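Local coordinates for protein beta-catenin homolog sys-1 (Caenorhabditis elegans, PDB 3C2G) that acts as a beta-catenin-like transcription coregulator in the Wnt asymmetry pathway, binding the TCF factor POP-1 directly and activating or repressing target genes, at residues I526-L530 and N568-V572; R461-R466 and Q520-T525; C573-E578 and S611-F616. One frame throughout, in Å; residues are numbered along the deposited sequence.

Overall arrangement
Followed from the N terminus, the chain reaches these contacts late, in the C-terminal part of the armadillo domain. Contact 2 closes first, bringing helix 515-535 back against helix 457-472. At the very next residue the same helix opens contact 1, whose loop shuts on helix 563-579. That helix in turn opens contact 3, which ends on 611-616 near the C terminus. The three loops therefore run in series and do not cross. Contacts 1 and 2 touch through Leu528 and Leu465, contacts 1 and 3 through Leu570 and Leu612. Together they join helices 457-472, 515-535, 563-579 and 603-613, side by side, in the superhelical array.

Contact 1: residues I526-L530 and N568-V572; sequences ISLLL and NVLVV
Asn568 meets both Ile526 and Leu530 where helix 563-579 lies against helix 515-535, a helix-on-helix layer of the armadillo superhelix. The two segments run in roughly the same direction, their axes 43° apart and 9.6 Å at closest approach, and the packing between them is almost wholly apolar. Asn568 sends its side chain into the interface and offers different partners along its length. Its CB lies 3.7 Å from Ile526 CG2, the two side chains sliding past one another in opposite senses. Farther out, the amide splits its contacts: OD1 comes against the CD1 methyl of Leu530, while ND2 lies 4.1 Å from Ser527 CB.

Val569 is next; its CB points away from helix 515-535, yet Ile526 CG2 still reaches its backbone N and its CG2. With CG1 of Ile526 beside the backbone nitrogen (chi1 -59°), the CG2 methyl is left anti to it and faces helix 563-579. The same methyl also reaches Val572, making it a hub for one side of the interface. Leu555 and Leu556 of the preceding loop pack on Ile526 and Val569 respectively. Leu570 takes no part here and packs on Ile605, Ala608 and Leu612 of helix 603-613, carrying the stacking on to the next layer.

Val571 touches the edge of the interface with CG1, which lies 4.0 Å from Leu530 CD2; the two side chains cross at about a right angle. Val572 then points toward the other helix. Its CG1 meets Ile526 CG2 at 4.1 Å, and its CG2 comes within 4.3 Å of Leu529 CB. Between Val571 and Val572 fits the second methyl of Leu530, with CD2 4.0 Å from Val572 CB.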
loop_
_atom_site.group_PDB
_atom_site.type_symbol
_atom_site.label_atom_id
_atom_site.label_comp_id
_atom_site.label_asym_id
_atom_site.label_seq_id
_atom_site.Cartn_x
_atom_site.Cartn_y
_atom_site.Cartn_z
ATOM N N ILE A 526 17.158 4.726 -27.362
ATOM C CA ILE A 526 17.385 5.421 -28.624
ATOM C C ILE A 526 17.546 6.927 -28.344
ATOM O O ILE A 526 18.436 7.596 -28.873
ATOM C CB ILE A 526 16.228 5.150 -29.633
ATOM C CG1 ILE A 526 16.091 3.650 -29.929
ATOM C CG2 ILE A 526 16.413 5.945 -30.928
ATOM C CD1 ILE A 526 17.404 2.915 -30.174
ATOM N N SER A 527 16.698 7.434 -27.464
ATOM C CA SER A 527 16.633 8.852 -27.203
ATOM C C SER A 527 17.842 9.318 -26.398
ATOM O O SER A 527 18.333 10.429 -26.582
ATOM C CB SER A 527 15.312 9.163 -26.503
ATOM O OG SER A 527 15.379 10.378 -25.814
ATOM N N LEU A 528 18.347 8.461 -25.525
ATOM C CA LEU A 528 19.543 8.797 -24.764
ATOM C C LEU A 528 20.825 8.726 -25.619
ATOM O O LEU A 528 21.774 9.479 -25.383
ATOM C CB LEU A 528 19.653 7.923 -23.508
ATOM C CG LEU A 528 20.884 8.082 -22.611
ATOM C CD1 LEU A 528 21.080 9.508 -22.150
ATOM C CD2 LEU A 528 20.791 7.152 -21.425
ATOM N N LEU A 529 20.867 7.832 -26.599
ATOM C CA LEU A 529 22.032 7.756 -27.464
ATOM C C LEU A 529 22.139 9.040 -28.303
ATOM O O LEU A 529 23.242 9.554 -28.510
ATOM C CB LEU A 529 21.996 6.520 -28.344
ATOM C CG LEU A 529 22.143 5.179 -27.624
ATOM C CD1 LEU A 529 21.936 4.040 -28.612
ATOM C CD2 LEU A 529 23.492 5.048 -26.915
ATOM N N LEU A 530 20.987 9.564 -28.729
ATOM C CA LEU A 530 20.894 10.858 -29.406
ATOM C C LEU A 530 21.386 12.035 -28.557
ATOM O O LEU A 530 22.209 12.852 -29.010
ATOM C CB LEU A 530 19.458 11.121 -29.845
ATOM C CG LEU A 530 19.048 10.324 -31.081
ATOM C CD1 LEU A 530 17.624 10.640 -31.447
ATOM C CD2 LEU A 530 20.000 10.610 -32.269
ATOM N N ASN A 568 13.485 9.247 -34.303
ATOM C CA ASN A 568 14.686 9.005 -33.502
ATOM C C ASN A 568 15.484 7.816 -34.037
ATOM O O ASN A 568 16.714 7.850 -34.137
ATOM C CB ASN A 568 14.327 8.817 -32.021
ATOM C CG ASN A 568 14.171 10.139 -31.287
ATOM O OD1 ASN A 568 14.531 11.201 -31.801
ATOM N ND2 ASN A 568 13.652 10.081 -30.082
ATOM N N VAL A 569 14.751 6.772 -34.396
ATOM C CA VAL A 569 15.343 5.565 -34.926
ATOM C C VAL A 569 16.040 5.862 -36.245
ATOM O O VAL A 569 17.165 5.427 -36.458
ATOM C CB VAL A 569 14.294 4.457 -35.054
ATOM C CG1 VAL A 569 14.709 3.424 -36.072
ATOM C CG2 VAL A 569 14.059 3.816 -33.684
ATOM N N LEU A 570 15.390 6.634 -37.107
ATOM C CA LEU A 570 15.979 6.995 -38.392
ATOM C C LEU A 570 17.253 7.807 -38.217
ATOM O O LEU A 570 18.266 7.533 -38.871
ATOM C CB LEU A 570 14.984 7.773 -39.255
ATOM C CG LEU A 570 13.763 6.996 -39.732
ATOM C CD1 LEU A 570 12.673 7.938 -40.224
ATOM C CD2 LEU A 570 14.139 5.994 -40.798
ATOM N N VAL A 571 17.200 8.794 -37.331
ATOM C CA VAL A 571 18.303 9.726 -37.155
ATOM C C VAL A 571 19.512 9.046 -36.531
ATOM O O VAL A 571 20.641 9.262 -36.985
ATOM C CB VAL A 571 17.866 10.959 -36.341
ATOM C CG1 VAL A 571 19.067 11.829 -35.929
ATOM C CG2 VAL A 571 16.859 11.793 -37.152
ATOM N N VAL A 572 19.281 8.221 -35.506
ATOM C CA VAL A 572 20.377 7.548 -34.826
ATOM C C VAL A 572 21.090 6.597 -35.783
ATOM O O VAL A 572 22.319 6.508 -35.772
ATOM C CB VAL A 572 19.944 6.822 -33.500
ATOM C CG1 VAL A 572 19.312 5.460 -33.759
ATOM C CG2 VAL A 572 21.136 6.647 -32.585
#

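Contact 2: residues R461-R466 and Q520-T525; sequences RSTILR and QLVERT
An extended chain from CG to NE, with CG anti to the carbonyl carbon, carries the guanidinium of Arg524 across to the backbone of Ser462, while chi1 of 82° on Gln520 swings its amide toward the hydroxyl of the same serine. Arg524 NH1 donates to Ser462 O at 3.0 Å, with an N-H...O angle of 154°. The oxygen lies close to the guanidinium plane, yet the nitrogen stands well above the carbonyl plane. Gln520 NE2 adds a weak, strongly bent bond to Ser462 OG at 2.9 Å. The Arg524 side chain sits as a knob among Ser462, Thr463, Leu465 and Arg466. Arg466 is modelled over one face of the Arg524 guanidinium, too close to be taken literally, and Gln520 OE1 lies toward the rim of the opposite face.

Nearer the helix axes the contact turns apolar. Leu465 CB packs on Arg524 CB at 3.9 Å, and its CD1 sits at the same distance from Leu521 CG. Leu521 CD1 in turn reaches Arg461 CB. Thr525 OG1, close to Leu465 CD1, donates back to Leu521 O at 2.8 Å, so this buried hydroxyl has a partner within its own helix.

The two segments run nearly alongside, at 25°, in the helix stacking of the armadillo domain. Helix 494-507 covers Leu465 and Thr525 through Ile498, helix 388-409 backs Thr463 and Ile464, and Val522 and Glu523 turn to Phe565 of helix 563-579.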
loop_
_atom_site.group_PDB
_atom_site.type_symbol
_atom_site.label_atom_id
_atom_site.label_comp_id
_atom_site.label_asym_id
_atom_site.label_seq_id
_atom_site.Cartn_x
_atom_site.Cartn_y
_atom_site.Cartn_z
ATOM N N ARG A 461 15.570 0.445 -14.499
ATOM C CA ARG A 461 16.469 0.697 -15.626
ATOM C C ARG A 461 15.844 1.676 -16.601
ATOM O O ARG A 461 16.521 2.500 -17.186
ATOM C CB ARG A 461 16.852 -0.615 -16.320
ATOM C CG ARG A 461 17.662 -1.510 -15.412
ATOM C CD ARG A 461 18.085 -2.819 -16.030
ATOM N NE ARG A 461 19.182 -3.342 -15.225
ATOM C CZ ARG A 461 19.773 -4.518 -15.393
ATOM N NH1 ARG A 461 19.369 -5.351 -16.348
ATOM N NH2 ARG A 461 20.772 -4.858 -14.590
ATOM N N SER A 462 14.536 1.600 -16.746
ATOM C CA SER A 462 13.832 2.548 -17.572
ATOM C C SER A 462 13.940 3.957 -16.978
ATOM O O SER A 462 14.167 4.921 -17.710
ATOM C CB SER A 462 12.374 2.123 -17.697
ATOM O OG SER A 462 11.691 2.948 -18.611
ATOM N N THR A 463 13.800 4.059 -15.655
ATOM C CA THR A 463 13.817 5.345 -14.940
ATOM C C THR A 463 15.216 5.962 -14.940
ATOM O O THR A 463 15.369 7.177 -15.010
ATOM C CB THR A 463 13.315 5.174 -13.477
ATOM O OG1 THR A 463 11.997 4.620 -13.493
ATOM C CG2 THR A 463 13.272 6.500 -12.729
ATOM N N ILE A 464 16.233 5.116 -14.865
ATOM C CA ILE A 464 17.610 5.582 -14.906
ATOM C C ILE A 464 17.929 6.234 -16.257
ATOM O O ILE A 464 18.572 7.288 -16.300
ATOM C CB ILE A 464 18.596 4.449 -14.630
ATOM C CG1 ILE A 464 18.522 4.035 -13.157
ATOM C CG2 ILE A 464 20.018 4.876 -14.996
ATOM C CD1 ILE A 464 19.271 2.755 -12.846
ATOM N N LEU A 465 17.473 5.618 -17.348
ATOM C CA LEU A 465 17.734 6.162 -18.670
ATOM C C LEU A 465 17.139 7.556 -18.745
ATOM O O LEU A 465 17.761 8.486 -19.278
ATOM C CB LEU A 465 17.164 5.275 -19.780
ATOM C CG LEU A 465 17.754 3.877 -19.902
ATOM C CD1 LEU A 465 17.028 3.092 -21.000
ATOM C CD2 LEU A 465 19.260 3.919 -20.158
ATOM N N ARG A 466 15.939 7.688 -18.188
ATOM C CA ARG A 466 15.237 8.959 -18.177
ATOM C C ARG A 466 16.031 10.017 -17.394
ATOM O O ARG A 466 16.171 11.154 -17.839
ATOM C CB ARG A 466 13.838 8.781 -17.591
ATOM C CG ARG A 466 12.760 9.463 -18.398
ATOM C CD ARG A 466 12.497 10.848 -17.921
ATOM N NE ARG A 466 12.017 11.707 -19.001
ATOM C CZ ARG A 466 10.830 12.298 -19.007
ATOM N NH1 ARG A 466 9.998 12.108 -17.984
ATOM N NH2 ARG A 466 10.484 13.083 -20.020
ATOM N N GLN A 520 9.041 1.375 -23.367
ATOM C CA GLN A 520 9.560 2.686 -22.949
ATOM C C GLN A 520 11.070 2.687 -22.687
ATOM O O GLN A 520 11.718 3.709 -22.866
ATOM C CB GLN A 520 8.761 3.322 -21.795
ATOM C CG GLN A 520 9.107 2.838 -20.395
ATOM C CD GLN A 520 8.524 3.711 -19.256
ATOM O OE1 GLN A 520 7.742 4.645 -19.487
ATOM N NE2 GLN A 520 8.909 3.386 -18.016
ATOM N N LEU A 521 11.623 1.544 -22.290
ATOM C CA LEU A 521 13.060 1.406 -22.075
ATOM C C LEU A 521 13.799 1.472 -23.403
ATOM O O LEU A 521 14.872 2.076 -23.497
ATOM C CB LEU A 521 13.382 0.082 -21.371
ATOM C CG LEU A 521 14.838 -0.130 -20.945
ATOM C CD1 LEU A 521 14.911 -0.943 -19.693
ATOM C CD2 LEU A 521 15.674 -0.784 -22.044
ATOM N N VAL A 522 13.222 0.826 -24.415
ATOM C CA VAL A 522 13.772 0.800 -25.754
ATOM C C VAL A 522 13.842 2.218 -26.322
ATOM O O VAL A 522 14.895 2.636 -26.832
ATOM C CB VAL A 522 12.939 -0.133 -26.659
ATOM C CG1 VAL A 522 13.252 0.094 -28.124
ATOM C CG2 VAL A 522 13.200 -1.585 -26.280
ATOM N N GLU A 523 12.729 2.952 -26.199
ATOM C CA GLU A 523 12.610 4.315 -26.713
ATOM C C GLU A 523 13.589 5.242 -26.017
ATOM O O GLU A 523 14.263 6.053 -26.659
ATOM C CB GLU A 523 11.182 4.843 -26.534
ATOM C CG GLU A 523 10.143 4.134 -27.399
ATOM C CD GLU A 523 8.715 4.625 -27.166
ATOM O OE1 GLU A 523 7.785 3.777 -27.208
ATOM O OE2 GLU A 523 8.515 5.851 -26.946
ATOM N N ARG A 524 13.680 5.104 -24.701
ATOM C CA ARG A 524 14.578 5.931 -23.920
ATOM C C ARG A 524 16.031 5.650 -24.262
ATOM O O ARG A 524 16.855 6.552 -24.198
ATOM C CB ARG A 524 14.304 5.781 -22.418
ATOM C CG ARG A 524 13.059 6.511 -21.997
ATOM C CD ARG A 524 12.632 6.181 -20.600
ATOM N NE ARG A 524 11.433 6.932 -20.250
ATOM C CZ ARG A 524 10.896 6.959 -19.033
ATOM N NH1 ARG A 524 11.467 6.281 -18.049
ATOM N NH2 ARG A 524 9.810 7.683 -18.795
ATOM N N THR A 525 16.335 4.412 -24.639
ATOM C CA THR A 525 17.672 4.060 -25.072
ATOM C C THR A 525 18.015 4.836 -26.349
ATOM O O THR A 525 19.034 5.525 -26.413
ATOM C CB THR A 525 17.795 2.544 -25.326
ATOM O OG1 THR A 525 17.550 1.831 -24.107
ATOM C CG2 THR A 525 19.168 2.200 -25.836
#

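Contact 3: residues C573-E578 and S611-F616; sequences CDKILE and SLLSRF
Leu577 CD1 and Leu612 CD1 meet at 3.8 Å in the apolar centre of this contact, which joins helix 563-579 to the end of helix 603-613, the last helix layer of the armadillo domain. Cys573 CB packs against both methyls of Leu612, and the same CD1 of Leu577 also reaches the Phe616 ring obliquely, 4.0 Å from CZ. Phe616 arrives there by way of a type I turn spanning Leu613 to Phe616. Trp587, with Arg583 and Ala584, covers Leu577, while Leu594 of helix 591-598 backs Leu612.

Farther out, the aliphatic part of Arg615 lies along Leu577, its CB 3.8 Å from Leu577 CD1. The chain then bends at chi2 (-89°), which turns the guanidinium back over the helix: one face rests on the backbone around Leu577 and Glu578. Its edge is given to Asp574, which it grips side-on in a two-bond salt bridge. Arg615 NE donates to Asp574 OD1 at 2.8 Å and Arg615 NH2 to Asp574 OD2 at 3.0 Å, both bonds fairly straight. Each oxygen lies close to the guanidinium plane, but the carboxylate is turned 51° from it, and Arg615 meets both oxygens from above the carboxylate plane. At the exposed end of the contact, Glu578 extends the network with a long salt bridge, OE1 lying 3.6 Å from Arg615 NH2.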
loop_
_atom_site.group_PDB
_atom_site.type_symbol
_atom_site.label_atom_id
_atom_site.label_comp_id
_atom_site.label_asym_id
_atom_site.label_seq_id
_atom_site.Cartn_x
_atom_site.Cartn_y
_atom_site.Cartn_z
ATOM N N CYS A 573 20.309 5.904 -36.611
ATOM C CA CYS A 573 20.864 4.985 -37.589
ATOM C C CYS A 573 21.762 5.722 -38.574
ATOM O O CYS A 573 22.883 5.290 -38.837
ATOM C CB CYS A 573 19.754 4.248 -38.332
ATOM S SG CYS A 573 19.030 2.909 -37.390
ATOM N N ASP A 574 21.270 6.847 -39.084
ATOM C CA ASP A 574 22.010 7.643 -40.037
ATOM C C ASP A 574 23.309 8.158 -39.439
ATOM O O ASP A 574 24.346 8.140 -40.099
ATOM C CB ASP A 574 21.162 8.804 -40.553
ATOM C CG ASP A 574 21.794 9.495 -41.746
ATOM O OD1 ASP A 574 21.853 8.874 -42.836
ATOM O OD2 ASP A 574 22.245 10.652 -41.587
ATOM N N LYS A 575 23.257 8.601 -38.189
ATOM C CA LYS A 575 24.451 9.079 -37.502
ATOM C C LYS A 575 25.451 7.960 -37.193
ATOM O O LYS A 575 26.667 8.194 -37.189
ATOM C CB LYS A 575 24.071 9.833 -36.228
ATOM C CG LYS A 575 23.486 11.208 -36.489
ATOM C CD LYS A 575 23.057 11.872 -35.202
ATOM C CE LYS A 575 22.458 13.254 -35.448
ATOM N NZ LYS A 575 23.460 14.212 -35.999
ATOM N N ILE A 576 24.955 6.749 -36.942
ATOM C CA ILE A 576 25.858 5.611 -36.745
ATOM C C ILE A 576 26.614 5.286 -38.047
ATOM O O ILE A 576 27.813 4.995 -38.023
ATOM C CB ILE A 576 25.133 4.345 -36.192
ATOM C CG1 ILE A 576 24.676 4.554 -34.750
ATOM C CG2 ILE A 576 26.048 3.125 -36.238
ATOM C CD1 ILE A 576 23.583 3.603 -34.328
ATOM N N LEU A 577 25.911 5.358 -39.174
ATOM C CA LEU A 577 26.499 4.990 -40.458
ATOM C C LEU A 577 27.432 6.060 -41.009
ATOM O O LEU A 577 28.331 5.750 -41.787
ATOM C CB LEU A 577 25.421 4.614 -41.470
ATOM C CG LEU A 577 24.598 3.394 -41.057
ATOM C CD1 LEU A 577 23.518 3.076 -42.066
ATOM C CD2 LEU A 577 25.497 2.183 -40.838
ATOM N N GLU A 578 27.231 7.310 -40.590
ATOM C CA GLU A 578 28.153 8.392 -40.923
ATOM C C GLU A 578 29.540 8.118 -40.346
ATOM O O GLU A 578 30.540 8.500 -40.946
ATOM C CB GLU A 578 27.622 9.740 -40.422
ATOM C CG GLU A 578 28.359 10.984 -40.946
ATOM C CD GLU A 578 27.677 12.307 -40.523
ATOM O OE1 GLU A 578 26.422 12.417 -40.651
ATOM O OE2 GLU A 578 28.399 13.243 -40.069
ATOM N N SER A 611 17.736 10.130 -46.456
ATOM C CA SER A 611 19.124 10.318 -46.023
ATOM C C SER A 611 19.718 8.987 -45.561
ATOM O O SER A 611 20.856 8.668 -45.892
ATOM C CB SER A 611 19.224 11.346 -44.899
ATOM O OG SER A 611 18.479 12.508 -45.199
ATOM N N LEU A 612 18.937 8.217 -44.803
ATOM C CA LEU A 612 19.355 6.893 -44.346
ATOM C C LEU A 612 19.396 5.877 -45.492
ATOM O O LEU A 612 20.283 5.021 -45.537
ATOM C CB LEU A 612 18.460 6.393 -43.201
ATOM C CG LEU A 612 18.704 5.006 -42.585
ATOM C CD1 LEU A 612 20.116 4.849 -42.038
ATOM C CD2 LEU A 612 17.693 4.719 -41.504
ATOM N N LEU A 613 18.440 5.980 -46.415
ATOM C CA LEU A 613 18.378 5.092 -47.592
ATOM C C LEU A 613 19.670 5.087 -48.429
ATOM O O LEU A 613 20.155 4.023 -48.833
ATOM C CB LEU A 613 17.180 5.459 -48.471
ATOM C CG LEU A 613 16.706 4.464 -49.533
ATOM C CD1 LEU A 613 16.144 3.186 -48.902
ATOM C CD2 LEU A 613 15.664 5.120 -50.444
ATOM N N SER A 614 20.237 6.271 -48.656
ATOM C CA SER A 614 21.439 6.409 -49.478
ATOM C C SER A 614 22.682 5.717 -48.907
ATOM O O SER A 614 23.688 5.579 -49.600
ATOM C CB SER A 614 21.741 7.888 -49.744
ATOM O OG SER A 614 22.253 8.522 -48.582
ATOM N N ARG A 615 22.614 5.288 -47.650
ATOM C CA ARG A 615 23.751 4.636 -46.991
ATOM C C ARG A 615 23.944 3.187 -47.440
ATOM O O ARG A 615 25.064 2.663 -47.409
ATOM C CB ARG A 615 23.589 4.657 -45.468
ATOM C CG ARG A 615 23.346 6.021 -44.852
ATOM C CD ARG A 615 24.624 6.728 -44.495
ATOM N NE ARG A 615 24.344 7.947 -43.745
ATOM C CZ ARG A 615 25.236 8.902 -43.507
ATOM N NH1 ARG A 615 26.475 8.781 -43.966
ATOM N NH2 ARG A 615 24.888 9.976 -42.810
ATOM N N PHE A 616 22.857 2.552 -47.865
ATOM C CA PHE A 616 22.847 1.112 -48.105
ATOM C C PHE A 616 23.303 0.691 -49.500
ATOM O O PHE A 616 23.236 1.484 -50.438
ATOM C CB PHE A 616 21.460 0.552 -47.769
ATOM C CG PHE A 616 21.158 0.587 -46.305
ATOM C CD1 PHE A 616 21.419 -0.522 -45.506
ATOM C CD2 PHE A 616 20.669 1.747 -45.713
ATOM C CE1 PHE A 616 21.176 -0.483 -44.148
ATOM C CE2 PHE A 616 20.426 1.794 -44.360
ATOM C CZ PHE A 616 20.678 0.678 -43.570
#